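Local structure of SusD superfamily protein (3HDX) at residues T367-E372 / L434-K439; A121-V126 / Y200-H205; D239-T244 / S322-N327; G274-L279 / P333-I338. The protein probably binds polysaccharides at the outer membrane of Bacteroides thetaiotaomicron, as a SusD-family protein of carbohydrate metabolism. All coordinates share one frame; numbering follows the deposited sequence.

How the contacts relate
The four contacts form two pairs. Contacts 1 and 2 join helices; their centres lie about 15 Å apart and they touch directly, Leu369 CD2 packing 3.7 Å from His205 CE1. Contacts 3 and 4 share the two-stranded antiparallel sheet of 325-326 and 334-335. Their centres are about 10 Å apart, and backbone hydrogen bonds tie them together, Tyr324 O to Ser336 N at 2.8 Å and Gln326 N to Val334 O at 2.9 Å. Between the pairs the centres stand about 25 to 28 Å apart, and nearest atoms from about 9 Å (contacts 1 and 3) to about 14 Å (contacts 2 and 3). The 1,2-ethanediol held by Lys439 of contact 1 probably comes from the crystallisation liquor.

Contact 1: residues T367-E372 / L434-K439; sequences TLLRAE and LVRRQK. With EDO (1,2-ethanediol), chain D.
Arg436 grips Glu372 side-on, NE reaching OE2 and NH2 reaching OE1, both at 2.8 Å. Carboxylate and guanidinium are nearly coplanar, 13° apart, and each oxygen offers its syn lone pair; the NH2 bond is almost straight at 178°. A bend at chi3 of Arg436 (-44°) turns this edge toward helix 363-376, while the extended Glu372 spans the gap. Leu369 CD1 packs 4.0 Å from Arg436 NH2, an apolar neighbour to this buried pair. Helix 430-441 is looser at Lys439, partly exposed, whose NZ binds ethanediol O1 at 2.8 Å and O2 at 3.1 Å. Tyr213 OH also bonds OE2, and Asp433 holds Arg436 NH1, so each group has a second partner. Were Arg436 shortened to an alanine, the buried carboxylate would probably lose its positive mate and the two in-plane bonds that hold it flat, Tyr213 alone fixing its rotation less well. Such a network probably keeps the carboxylate ionised despite burial, and its directional bonds probably help to fix how the two helices face each other.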
loop_
_atom_site.group_PDB
_atom_site.type_symbol
_atom_site.label_atom_id
_atom_site.label_comp_id
_atom_site.label_asym_id
_atom_site.label_seq_id
_atom_site.Cartn_x
_atom_site.Cartn_y
_atom_site.Cartn_z
ATOM N N THR A 367 6.812 1.254 11.918
ATOM C CA THR A 367 7.065 1.762 13.259
ATOM C C THR A 367 5.787 2.201 13.934
ATOM O O THR A 367 5.546 1.837 15.098
ATOM C CB THR A 367 8.129 2.863 13.217
ATOM O OG1 THR A 367 9.322 2.300 12.643
ATOM C CG2 THR A 367 8.402 3.485 14.612
ATOM N N LEU A 368 4.918 2.878 13.182
ATOM C CA LEU A 368 3.611 3.299 13.746
ATOM C C LEU A 368 2.714 2.080 13.931
ATOM O O LEU A 368 1.953 2.020 14.891
ATOM C CB LEU A 368 2.924 4.411 12.909
ATOM C CG LEU A 368 3.658 5.751 12.919
ATOM C CD1 LEU A 368 3.138 6.704 11.796
ATOM C CD2 LEU A 368 3.600 6.419 14.329
ATOM N N LEU A 369 2.827 1.082 13.048
ATOM C CA LEU A 369 2.047 -0.174 13.176
ATOM C C LEU A 369 2.441 -0.868 14.462
ATOM O O LEU A 369 1.593 -1.424 15.167
ATOM C CB LEU A 369 2.251 -1.065 11.927
ATOM C CG LEU A 369 1.312 -2.277 11.905
ATOM C CD1 LEU A 369 -0.178 -1.849 11.719
ATOM C CD2 LEU A 369 1.784 -3.274 10.801
ATOM N N ARG A 370 3.742 -0.911 14.720
ATOM C CA ARG A 370 4.237 -1.496 15.961
ATOM C C ARG A 370 3.636 -0.787 17.192
ATOM O O ARG A 370 3.267 -1.458 18.150
ATOM C CB ARG A 370 5.770 -1.500 16.009
ATOM C CG ARG A 370 6.284 -2.351 17.131
ATOM C CD ARG A 370 7.761 -2.335 17.154
ATOM N NE ARG A 370 8.297 -3.267 18.121
ATOM C CZ ARG A 370 9.602 -3.485 18.246
ATOM N NH1 ARG A 370 10.495 -2.878 17.434
ATOM N NH2 ARG A 370 10.003 -4.375 19.146
ATOM N N ALA A 371 3.605 0.546 17.164
ATOM C CA ALA A 371 2.963 1.330 18.243
ATOM C C ALA A 371 1.489 0.945 18.427
ATOM O O ALA A 371 1.034 0.686 19.538
ATOM C CB ALA A 371 3.154 2.829 18.017
ATOM N N GLU A 372 0.750 0.884 17.328
ATOM C CA GLU A 372 -0.639 0.458 17.341
ATOM C C GLU A 372 -0.774 -0.929 17.992
ATOM O O GLU A 372 -1.622 -1.115 18.878
ATOM C CB GLU A 372 -1.154 0.454 15.897
ATOM C CG GLU A 372 -2.506 -0.185 15.595
ATOM C CD GLU A 372 -2.813 -0.222 14.098
ATOM O OE1 GLU A 372 -2.218 0.575 13.308
ATOM O OE2 GLU A 372 -3.672 -1.043 13.725
ATOM N N LEU A 434 -8.581 3.954 9.112
ATOM C CA LEU A 434 -9.825 4.348 9.818
ATOM C C LEU A 434 -10.566 3.121 10.320
ATOM O O LEU A 434 -11.119 3.152 11.430
ATOM C CB LEU A 434 -10.726 5.169 8.887
ATOM C CG LEU A 434 -10.415 6.662 8.831
ATOM C CD1 LEU A 434 -11.180 7.295 7.673
ATOM C CD2 LEU A 434 -10.802 7.334 10.154
ATOM N N VAL A 435 -10.567 2.063 9.499
ATOM C CA VAL A 435 -11.226 0.796 9.879
ATOM C C VAL A 435 -10.479 0.139 11.062
ATOM O O VAL A 435 -11.091 -0.217 12.064
ATOM C CB VAL A 435 -11.376 -0.166 8.667
ATOM C CG1 VAL A 435 -11.916 -1.541 9.110
ATOM C CG2 VAL A 435 -12.264 0.455 7.537
ATOM N N ARG A 436 -9.147 -0.001 10.969
ATOM C CA ARG A 436 -8.408 -0.620 12.102
ATOM C C ARG A 436 -8.581 0.227 13.371
ATOM O O ARG A 436 -8.757 -0.303 14.457
ATOM C CB ARG A 436 -6.920 -0.783 11.795
ATOM C CG ARG A 436 -6.629 -1.715 10.634
ATOM C CD ARG A 436 -5.215 -2.289 10.673
ATOM N NE ARG A 436 -4.244 -1.256 10.991
ATOM C CZ ARG A 436 -3.889 -0.276 10.154
ATOM N NH1 ARG A 436 -4.299 -0.249 8.874
ATOM N NH2 ARG A 436 -3.088 0.691 10.613
ATOM N N ARG A 437 -8.493 1.548 13.221
ATOM C CA ARG A 437 -8.734 2.459 14.343
ATOM C C ARG A 437 -10.108 2.249 14.961
ATOM O O ARG A 437 -10.210 2.148 16.185
ATOM C CB ARG A 437 -8.622 3.912 13.879
ATOM C CG ARG A 437 -8.837 4.964 14.973
ATOM C CD ARG A 437 -9.170 6.324 14.427
ATOM N NE ARG A 437 -9.513 7.235 15.524
ATOM C CZ ARG A 437 -10.650 7.204 16.200
ATOM N NH1 ARG A 437 -11.621 6.350 15.870
ATOM N NH2 ARG A 437 -10.851 8.063 17.195
ATOM N N GLN A 438 -11.136 2.117 14.126
ATOM C CA GLN A 438 -12.472 1.965 14.672
ATOM C C GLN A 438 -12.626 0.673 15.473
ATOM O O GLN A 438 -13.275 0.642 16.519
ATOM C CB GLN A 438 -13.523 2.041 13.576
ATOM C CG GLN A 438 -14.955 2.045 14.149
ATOM C CD GLN A 438 -15.217 3.139 15.203
ATOM O OE1 GLN A 438 -15.900 2.872 16.207
ATOM N NE2 GLN A 438 -14.713 4.376 14.965
ATOM N N LYS A 439 -12.009 -0.386 14.986
ATOM C CA LYS A 439 -12.062 -1.674 15.676
ATOM C C LYS A 439 -11.456 -1.641 17.058
ATOM O O LYS A 439 -11.920 -2.348 17.960
ATOM C CB LYS A 439 -11.450 -2.772 14.803
ATOM C CG LYS A 439 -12.297 -3.069 13.505
ATOM C CD LYS A 439 -11.543 -3.892 12.455
ATOM C CE LYS A 439 -11.245 -5.307 12.933
ATOM N NZ LYS A 439 -10.363 -6.013 11.933
HETATM C C1 EDO D . -11.803 -5.769 8.411
HETATM O O1 EDO D . -10.800 -5.204 9.275
HETATM C C2 EDO D . -13.114 -5.778 9.172
HETATM O O2 EDO D . -12.957 -6.529 10.392
#

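Contact 2: residues A121-V126 / Y200-H205; sequences AYFYMV and YSVLAH
Phe123 swings its CG anti to the backbone N (chi1 166°), which carries the ring off helix 104-129 and onto helix 196-209, where Val202 and His205 receive it. Val202 likewise has CG1 anti to its own N (chi1 -177°), and this methyl is the branch that meets the phenylalanine, CG1 lying 4.0 Å from Phe123 CD2. Phe123 and Val202 lie alongside each other, pointing opposite ways. Farther out, the ring tip rests on the next turn of the helix: Phe123 CZ is 3.8 Å from His205 CB. The same CZ lies 3.8 Å from His205 O, so the ring touches backbone as well as side chain. A large flat hydrocarbon suits this place because Phe123 CA and Val202 CA, the nearest pair, are 7.8 Å apart, which leaves room for a ring between the backbones, and a branched valine presents a compact surface to it. His205 gives the contact its beta carbon, while its imidazole turns elsewhere: NE2 is hydrogen-bonded to Asp365, and the ring stacks on Trp429. Leu163 of helix 152-169 packs against Val202. Buried helix-to-helix packing of this kind is consistent with the largely helical, TPR-related fold of the SusD family.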
loop_
_atom_site.group_PDB
_atom_site.type_symbol
_atom_site.label_atom_id
_atom_site.label_comp_id
_atom_site.label_asym_id
_atom_site.label_seq_id
_atom_site.Cartn_x
_atom_site.Cartn_y
_atom_site.Cartn_z
ATOM N N ALA A 121 -1.506 -9.720 -3.568
ATOM C CA ALA A 121 -2.725 -9.435 -4.321
ATOM C C ALA A 121 -3.953 -9.900 -3.554
ATOM O O ALA A 121 -4.946 -9.155 -3.452
ATOM C CB ALA A 121 -2.658 -10.082 -5.749
ATOM N N TYR A 122 -3.864 -11.104 -2.946
ATOM C CA TYR A 122 -4.972 -11.604 -2.147
ATOM C C TYR A 122 -5.284 -10.703 -0.954
ATOM O O TYR A 122 -6.436 -10.388 -0.720
ATOM C CB TYR A 122 -4.794 -13.063 -1.742
ATOM C CG TYR A 122 -5.344 -14.042 -2.774
ATOM C CD1 TYR A 122 -6.697 -14.006 -3.129
ATOM C CD2 TYR A 122 -4.516 -14.971 -3.426
ATOM C CE1 TYR A 122 -7.234 -14.880 -4.086
ATOM C CE2 TYR A 122 -5.056 -15.888 -4.336
ATOM C CZ TYR A 122 -6.397 -15.811 -4.708
ATOM O OH TYR A 122 -6.878 -16.688 -5.656
ATOM N N PHE A 123 -4.263 -10.336 -0.184
ATOM C CA PHE A 123 -4.469 -9.434 0.945
ATOM C C PHE A 123 -5.112 -8.121 0.500
ATOM O O PHE A 123 -6.087 -7.660 1.066
ATOM C CB PHE A 123 -3.134 -9.145 1.635
ATOM C CG PHE A 123 -3.187 -7.970 2.592
ATOM C CD1 PHE A 123 -4.049 -8.001 3.669
ATOM C CD2 PHE A 123 -2.369 -6.867 2.406
ATOM C CE1 PHE A 123 -4.097 -6.928 4.550
ATOM C CE2 PHE A 123 -2.428 -5.790 3.312
ATOM C CZ PHE A 123 -3.258 -5.879 4.388
ATOM N N TYR A 124 -4.530 -7.543 -0.545
ATOM C CA TYR A 124 -4.957 -6.228 -1.034
ATOM C C TYR A 124 -6.423 -6.242 -1.457
ATOM O O TYR A 124 -7.198 -5.356 -1.129
ATOM C CB TYR A 124 -4.007 -5.770 -2.170
ATOM C CG TYR A 124 -4.048 -4.283 -2.432
ATOM C CD1 TYR A 124 -5.030 -3.740 -3.265
ATOM C CD2 TYR A 124 -3.116 -3.408 -1.854
ATOM C CE1 TYR A 124 -5.078 -2.409 -3.559
ATOM C CE2 TYR A 124 -3.138 -2.055 -2.120
ATOM C CZ TYR A 124 -4.143 -1.559 -2.975
ATOM O OH TYR A 124 -4.186 -0.231 -3.257
HETATM N N MSE A 125 -6.802 -7.306 -2.155
HETATM C CA MSE A 125 -8.159 -7.414 -2.667
HETATM C C MSE A 125 -9.144 -7.753 -1.519
HETATM O O MSE A 125 -10.301 -7.314 -1.545
HETATM C CB MSE A 125 -8.245 -8.350 -3.882
HETATM C CG MSE A 125 -8.198 -9.800 -3.542
HETATM SE SE MSE A 125 -8.102 -10.958 -5.074
HETATM C CE MSE A 125 -9.704 -10.299 -6.005
ATOM N N VAL A 126 -8.704 -8.522 -0.518
ATOM C CA VAL A 126 -9.545 -8.811 0.666
ATOM C C VAL A 126 -9.883 -7.541 1.438
ATOM O O VAL A 126 -11.031 -7.366 1.898
ATOM C CB VAL A 126 -8.935 -9.925 1.569
ATOM C CG1 VAL A 126 -9.535 -9.900 3.009
ATOM C CG2 VAL A 126 -9.061 -11.287 0.846
ATOM N N TYR A 200 7.511 -9.877 5.013
ATOM C CA TYR A 200 7.169 -9.634 6.429
ATOM C C TYR A 200 6.207 -8.460 6.618
ATOM O O TYR A 200 5.363 -8.508 7.514
ATOM C CB TYR A 200 8.410 -9.473 7.314
ATOM C CG TYR A 200 9.060 -10.768 7.757
ATOM C CD1 TYR A 200 8.444 -11.578 8.689
ATOM C CD2 TYR A 200 10.274 -11.181 7.237
ATOM C CE1 TYR A 200 9.030 -12.762 9.124
ATOM C CE2 TYR A 200 10.900 -12.352 7.698
ATOM C CZ TYR A 200 10.276 -13.144 8.615
ATOM O OH TYR A 200 10.834 -14.306 9.056
ATOM N N SER A 201 6.332 -7.436 5.785
ATOM C CA SER A 201 5.466 -6.255 5.887
ATOM C C SER A 201 4.027 -6.609 5.550
ATOM O O SER A 201 3.103 -6.103 6.204
ATOM C CB SER A 201 5.970 -5.066 5.035
ATOM O OG SER A 201 5.667 -5.189 3.659
ATOM N N VAL A 202 3.841 -7.487 4.559
ATOM C CA VAL A 202 2.501 -7.943 4.200
ATOM C C VAL A 202 1.953 -8.754 5.375
ATOM O O VAL A 202 0.779 -8.606 5.721
ATOM C CB VAL A 202 2.459 -8.683 2.826
ATOM C CG1 VAL A 202 1.012 -9.072 2.485
ATOM C CG2 VAL A 202 3.065 -7.818 1.730
ATOM N N LEU A 203 2.759 -9.679 5.925
ATOM C CA LEU A 203 2.335 -10.456 7.119
ATOM C C LEU A 203 1.903 -9.547 8.255
ATOM O O LEU A 203 0.843 -9.745 8.840
ATOM C CB LEU A 203 3.434 -11.418 7.613
ATOM C CG LEU A 203 3.632 -12.691 6.791
ATOM C CD1 LEU A 203 4.883 -13.381 7.309
ATOM C CD2 LEU A 203 2.434 -13.610 6.966
ATOM N N ALA A 204 2.729 -8.545 8.558
ATOM C CA ALA A 204 2.404 -7.626 9.649
ATOM C C ALA A 204 1.032 -6.969 9.443
ATOM O O ALA A 204 0.230 -6.888 10.359
ATOM C CB ALA A 204 3.504 -6.538 9.817
ATOM N N HIS A 205 0.814 -6.488 8.227
ATOM C CA HIS A 205 -0.452 -5.843 7.890
ATOM C C HIS A 205 -1.648 -6.790 7.825
ATOM O O HIS A 205 -2.763 -6.380 8.167
ATOM C CB HIS A 205 -0.305 -4.938 6.669
ATOM C CG HIS A 205 0.244 -3.594 7.011
ATOM N ND1 HIS A 205 -0.482 -2.698 7.771
ATOM C CD2 HIS A 205 1.408 -2.975 6.686
ATOM C CE1 HIS A 205 0.228 -1.591 7.915
ATOM N NE2 HIS A 205 1.384 -1.737 7.283
#

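Contact 3: residues D239-T244 / S322-N327; sequences DLTSET and SYYVQN
Thr241 and Tyr323 bring together the C-terminal end of helix 237-241 and the turn that leads into strand 325-326, the first strand of a two-stranded antiparallel sheet. Van der Waals contact does most of the joining. Thr241 OG1 sits 3.3 Å from Tyr323 CD1, approaching the ring obliquely, and Thr241 CG2 lies 3.5 Å from Tyr323 O. The same methyl comes up to the edge of the Tyr324 ring, near its plane, and Leu240 CD2 stands 4.3 Å from Tyr324 OH. Threonine suits the spot because it divides its roles: with chi1 at 61° the hydroxyl lies between the backbone N and the carbonyl carbon, where it bonds back to Ile237 O, and the methyl is left to face the tyrosines. Tyrosine at 324 is amphipathic in the same way, its OH being held by Arg422 O and Lys337 NZ.

A tentative water link adds to this, since one conformer of Glu243 has OE2 accepting from a water that in turn accepts from Gln326 NE2. Bonds inside each segment shape the backbone. An ST turn follows the helix, with Thr244 N giving its hydrogen to Ser242 OG. Within 322-327, Val325 O accepts from both Ser322 N at 2.9 Å and Ser322 OG at 2.8 Å, the hydroxyl lying in the carbonyl plane on a lone pair.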
loop_
_atom_site.group_PDB
_atom_site.type_symbol
_atom_site.label_atom_id
_atom_site.label_comp_id
_atom_site.label_asym_id
_atom_site.label_seq_id
_atom_site.Cartn_x
_atom_site.Cartn_y
_atom_site.Cartn_z
ATOM N N ASP A 239 13.743 14.438 1.763
ATOM C CA ASP A 239 13.872 13.195 0.941
ATOM C C ASP A 239 12.531 12.517 0.674
ATOM O O ASP A 239 12.365 11.851 -0.350
ATOM C CB ASP A 239 14.867 12.211 1.569
ATOM C CG ASP A 239 16.333 12.664 1.456
ATOM O OD1 ASP A 239 16.658 13.563 0.630
ATOM O OD2 ASP A 239 17.192 12.097 2.179
ATOM N N LEU A 240 11.567 12.714 1.555
ATOM C CA LEU A 240 10.259 12.129 1.326
ATOM C C LEU A 240 9.536 12.811 0.179
ATOM O O LEU A 240 8.870 12.145 -0.600
ATOM C CB LEU A 240 9.406 12.214 2.595
ATOM C CG LEU A 240 7.991 11.640 2.572
ATOM C CD1 LEU A 240 8.005 10.129 2.260
ATOM C CD2 LEU A 240 7.293 11.941 3.898
ATOM N N THR A 241 9.694 14.127 0.085
ATOM C CA THR A 241 8.898 14.958 -0.806
ATOM C C THR A 241 9.607 15.450 -2.067
ATOM O O THR A 241 8.945 15.970 -2.972
ATOM C CB THR A 241 8.374 16.185 -0.004
ATOM O OG1 THR A 241 9.477 16.963 0.502
ATOM C CG2 THR A 241 7.479 15.742 1.135
ATOM N N SER A 242 10.931 15.270 -2.135
ATOM C CA SER A 242 11.713 15.728 -3.267
ATOM C C SER A 242 11.309 15.062 -4.567
ATOM O O SER A 242 10.913 13.893 -4.606
ATOM C CB SER A 242 13.197 15.373 -3.053
ATOM O OG SER A 242 13.974 15.726 -4.168
ATOM N N GLU A 243 11.558 15.784 -5.658
ATOM C CA GLU A 243 11.336 15.310 -7.022
ATOM C C GLU A 243 12.233 14.085 -7.337
ATOM O O GLU A 243 11.954 13.311 -8.245
ATOM C CB GLU A 243 11.614 16.463 -8.011
ATOM C CG GLU A 243 10.635 17.652 -7.928
ATOM C CD GLU A 243 10.908 18.771 -6.869
ATOM O OE1 GLU A 243 11.743 18.601 -5.911
ATOM O OE2 GLU A 243 10.217 19.825 -7.017
ATOM N N THR A 244 13.341 13.940 -6.596
ATOM C CA THR A 244 14.286 12.812 -6.722
ATOM C C THR A 244 14.384 12.031 -5.403
ATOM O O THR A 244 15.354 11.312 -5.153
ATOM C CB THR A 244 15.669 13.260 -7.221
ATOM O OG1 THR A 244 16.180 14.275 -6.357
ATOM C CG2 THR A 244 15.535 13.774 -8.670
ATOM N N SER A 322 4.886 24.731 1.787
ATOM C CA SER A 322 5.240 23.907 2.915
ATOM C C SER A 322 5.678 22.598 2.254
ATOM O O SER A 322 5.530 22.428 1.020
ATOM C CB SER A 322 4.021 23.673 3.792
ATOM O OG SER A 322 2.981 23.043 3.042
ATOM N N TYR A 323 6.164 21.640 3.040
ATOM C CA TYR A 323 6.622 20.376 2.432
ATOM C C TYR A 323 5.505 19.516 1.817
ATOM O O TYR A 323 5.751 18.826 0.834
ATOM C CB TYR A 323 7.481 19.557 3.382
ATOM C CG TYR A 323 8.910 20.039 3.408
ATOM C CD1 TYR A 323 9.774 19.735 2.358
ATOM C CD2 TYR A 323 9.427 20.746 4.488
ATOM C CE1 TYR A 323 11.124 20.163 2.356
ATOM C CE2 TYR A 323 10.774 21.177 4.494
ATOM C CZ TYR A 323 11.608 20.867 3.439
ATOM O OH TYR A 323 12.928 21.299 3.458
ATOM N N TYR A 324 4.294 19.609 2.348
ATOM C CA TYR A 324 3.148 18.881 1.778
ATOM C C TYR A 324 2.273 19.652 0.818
ATOM O O TYR A 324 1.604 19.027 -0.005
ATOM C CB TYR A 324 2.245 18.374 2.896
ATOM C CG TYR A 324 2.581 17.016 3.501
ATOM C CD1 TYR A 324 3.841 16.414 3.381
ATOM C CD2 TYR A 324 1.598 16.351 4.236
ATOM C CE1 TYR A 324 4.096 15.175 3.944
ATOM C CE2 TYR A 324 1.844 15.136 4.809
ATOM C CZ TYR A 324 3.091 14.545 4.670
ATOM O OH TYR A 324 3.388 13.318 5.190
ATOM N N VAL A 325 2.226 20.982 0.957
ATOM C CA VAL A 325 1.239 21.789 0.255
ATOM C C VAL A 325 1.846 23.074 -0.331
ATOM O O VAL A 325 2.626 23.763 0.317
ATOM C CB VAL A 325 0.096 22.162 1.245
ATOM C CG1 VAL A 325 -0.976 22.981 0.562
ATOM C CG2 VAL A 325 -0.518 20.896 1.876
ATOM N N GLN A 326 1.421 23.411 -1.532
ATOM C CA GLN A 326 1.812 24.645 -2.219
ATOM C C GLN A 326 0.575 25.491 -2.505
ATOM O O GLN A 326 -0.569 25.045 -2.345
ATOM C CB GLN A 326 2.560 24.331 -3.507
ATOM C CG GLN A 326 3.997 23.892 -3.269
ATOM C CD GLN A 326 4.738 23.587 -4.530
ATOM O OE1 GLN A 326 4.451 24.157 -5.600
ATOM N NE2 GLN A 326 5.758 22.762 -4.411
ATOM N N ASN A 327 0.813 26.743 -2.916
ATOM C CA ASN A 327 -0.274 27.664 -3.243
ATOM C C ASN A 327 -1.163 27.959 -2.049
ATOM O O ASN A 327 -2.408 28.060 -2.175
ATOM C CB ASN A 327 -1.111 27.188 -4.438
ATOM C CG ASN A 327 -0.319 26.980 -5.678
ATOM O OD1 ASN A 327 0.853 27.333 -5.770
ATOM N ND2 ASN A 327 -0.990 26.447 -6.691
HETATM O O HOH W 1 8.028 22.155 -6.203
#

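Contact 4: residues G274-L279 / P333-I338; sequences GHLEQL and PVFSKI
Leu276 and Glu277 of helix 276-280 meet Phe335 and Ile338 in a buried contact between a short helix and the end of strand 334-335 with the loop beyond it, apolar at Leu276 and mixed at Glu277. Leu276 supplies the hydrocarbon. Its CG lies anti to the backbone N (chi1 179°), bringing CD2 into contact with two partners, Phe335 CE2 at 4.0 Å and Ile338 CD1 at 3.9 Å. The methyl meets Phe335 at the ring edge, near its plane, and both approaches are made with the side chains at about a right angle. Leucine fits because a single branch can serve both neighbours, while the long arm of isoleucine carries CD1 to it.

Glu277 works differently. Its chain bends at chi2 (95°) and lies against Ile338, with CG 3.4 Å from Ile338 O and OE2 3.6 Å from Ile338 CG2. The buried carboxylate is satisfied beyond the segments, OE1 by Ser356 OG and OE2 by the backbone N of Ile340, so the acid joins three parts of the chain. Cutting Glu277 back to an alanine is likely to cost Ser356 OG one of its partners (His275 ND1 is another) and Ile340 N its carboxylate, and to open a gap beside Ile338 CG2.

Around the contact, strand 334-335 lies next to strand 325-326, Leu279 makes a backbone hydrogen bond to Ile293 of strand 293-294, and Lys337 packs its chain on Leu240 of helix 237-241, so helix 276-280 is joined to two small sheets.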
loop_
_atom_site.group_PDB
_atom_site.type_symbol
_atom_site.label_atom_id
_atom_site.label_comp_id
_atom_site.label_asym_id
_atom_site.label_seq_id
_atom_site.Cartn_x
_atom_site.Cartn_y
_atom_site.Cartn_z
ATOM N N GLY A 274 -1.614 4.960 -13.709
ATOM C CA GLY A 274 -2.004 5.574 -12.403
ATOM C C GLY A 274 -0.955 6.207 -11.431
ATOM O O GLY A 274 0.010 5.573 -10.946
ATOM N N HIS A 275 -1.188 7.476 -11.092
ATOM C CA HIS A 275 -0.313 8.271 -10.214
ATOM C C HIS A 275 -1.165 9.259 -9.431
ATOM O O HIS A 275 -2.080 9.874 -9.999
ATOM C CB HIS A 275 0.663 9.083 -11.080
ATOM C CG HIS A 275 1.594 8.227 -11.872
ATOM N ND1 HIS A 275 2.764 7.706 -11.348
ATOM C CD2 HIS A 275 1.443 7.661 -13.098
ATOM C CE1 HIS A 275 3.319 6.909 -12.250
ATOM N NE2 HIS A 275 2.540 6.865 -13.318
ATOM N N LEU A 276 -0.870 9.439 -8.143
ATOM C CA LEU A 276 -1.626 10.385 -7.325
ATOM C C LEU A 276 -1.639 11.781 -7.941
ATOM O O LEU A 276 -2.636 12.494 -7.855
ATOM C CB LEU A 276 -1.066 10.509 -5.897
ATOM C CG LEU A 276 -1.768 11.489 -4.946
ATOM C CD1 LEU A 276 -3.244 11.055 -4.715
ATOM C CD2 LEU A 276 -1.021 11.649 -3.623
ATOM N N GLU A 277 -0.501 12.168 -8.499
ATOM C CA GLU A 277 -0.358 13.480 -9.157
ATOM C C GLU A 277 -1.468 13.810 -10.161
ATOM O O GLU A 277 -1.798 14.970 -10.345
ATOM C CB GLU A 277 0.985 13.600 -9.891
ATOM C CG GLU A 277 2.228 13.566 -9.036
ATOM C CD GLU A 277 2.864 12.199 -8.897
ATOM O OE1 GLU A 277 2.158 11.177 -8.900
ATOM O OE2 GLU A 277 4.089 12.141 -8.776
ATOM N N GLN A 278 -2.020 12.810 -10.840
ATOM C CA GLN A 278 -3.154 13.029 -11.745
ATOM C C GLN A 278 -4.341 13.688 -11.012
ATOM O O GLN A 278 -5.040 14.576 -11.580
ATOM C CB GLN A 278 -3.584 11.721 -12.402
ATOM C CG GLN A 278 -2.546 11.169 -13.360
ATOM C CD GLN A 278 -2.758 9.713 -13.806
ATOM O OE1 GLN A 278 -3.543 8.967 -13.214
ATOM N NE2 GLN A 278 -2.008 9.289 -14.861
ATOM N N LEU A 279 -4.542 13.275 -9.756
ATOM C CA LEU A 279 -5.596 13.794 -8.924
ATOM C C LEU A 279 -5.228 15.041 -8.132
ATOM O O LEU A 279 -6.097 15.857 -7.862
ATOM C CB LEU A 279 -6.072 12.700 -7.930
ATOM C CG LEU A 279 -6.707 11.441 -8.540
ATOM C CD1 LEU A 279 -6.842 10.330 -7.467
ATOM C CD2 LEU A 279 -8.041 11.759 -9.214
ATOM N N PRO A 333 -5.423 25.140 -2.193
ATOM C CA PRO A 333 -4.005 24.805 -2.195
ATOM C C PRO A 333 -3.769 23.401 -2.763
ATOM O O PRO A 333 -4.607 22.523 -2.617
ATOM C CB PRO A 333 -3.603 24.861 -0.715
ATOM C CG PRO A 333 -4.801 25.109 0.048
ATOM C CD PRO A 333 -5.969 25.218 -0.823
ATOM N N VAL A 334 -2.602 23.217 -3.355
ATOM C CA VAL A 334 -2.231 21.990 -4.043
ATOM C C VAL A 334 -1.462 21.073 -3.097
ATOM O O VAL A 334 -0.416 21.466 -2.563
ATOM C CB VAL A 334 -1.371 22.288 -5.270
ATOM C CG1 VAL A 334 -0.822 21.005 -5.909
ATOM C CG2 VAL A 334 -2.194 23.102 -6.326
ATOM N N PHE A 335 -1.949 19.837 -2.941
ATOM C CA PHE A 335 -1.233 18.818 -2.181
ATOM C C PHE A 335 -0.082 18.347 -3.094
ATOM O O PHE A 335 -0.262 17.558 -4.046
ATOM C CB PHE A 335 -2.178 17.694 -1.797
ATOM C CG PHE A 335 -1.536 16.616 -1.001
ATOM C CD1 PHE A 335 -1.303 16.832 0.342
ATOM C CD2 PHE A 335 -1.145 15.402 -1.573
ATOM C CE1 PHE A 335 -0.714 15.887 1.140
ATOM C CE2 PHE A 335 -0.537 14.412 -0.763
ATOM C CZ PHE A 335 -0.357 14.660 0.590
ATOM N N SER A 336 1.099 18.865 -2.779
ATOM C CA SER A 336 2.288 18.705 -3.592
ATOM C C SER A 336 3.318 17.739 -3.016
ATOM O O SER A 336 4.422 17.630 -3.548
ATOM C CB SER A 336 2.907 20.103 -3.785
ATOM O OG SER A 336 3.223 20.681 -2.533
ATOM N N LYS A 337 2.959 17.005 -1.954
ATOM C CA LYS A 337 3.875 16.054 -1.321
ATOM C C LYS A 337 4.571 15.145 -2.343
ATOM O O LYS A 337 5.772 14.932 -2.272
ATOM C CB LYS A 337 3.107 15.199 -0.317
ATOM C CG LYS A 337 3.905 14.138 0.376
ATOM C CD LYS A 337 3.017 13.239 1.188
ATOM C CE LYS A 337 3.809 12.105 1.839
ATOM N NZ LYS A 337 3.007 11.298 2.850
ATOM N N ILE A 338 3.763 14.569 -3.227
ATOM C CA ILE A 338 4.191 13.605 -4.244
ATOM C C ILE A 338 4.141 14.360 -5.575
ATOM O O ILE A 338 3.063 14.815 -6.025
ATOM C CB ILE A 338 3.309 12.324 -4.231
ATOM C CG1 ILE A 338 3.261 11.731 -2.808
ATOM C CG2 ILE A 338 3.819 11.345 -5.295
ATOM C CD1 ILE A 338 2.567 10.393 -2.664
#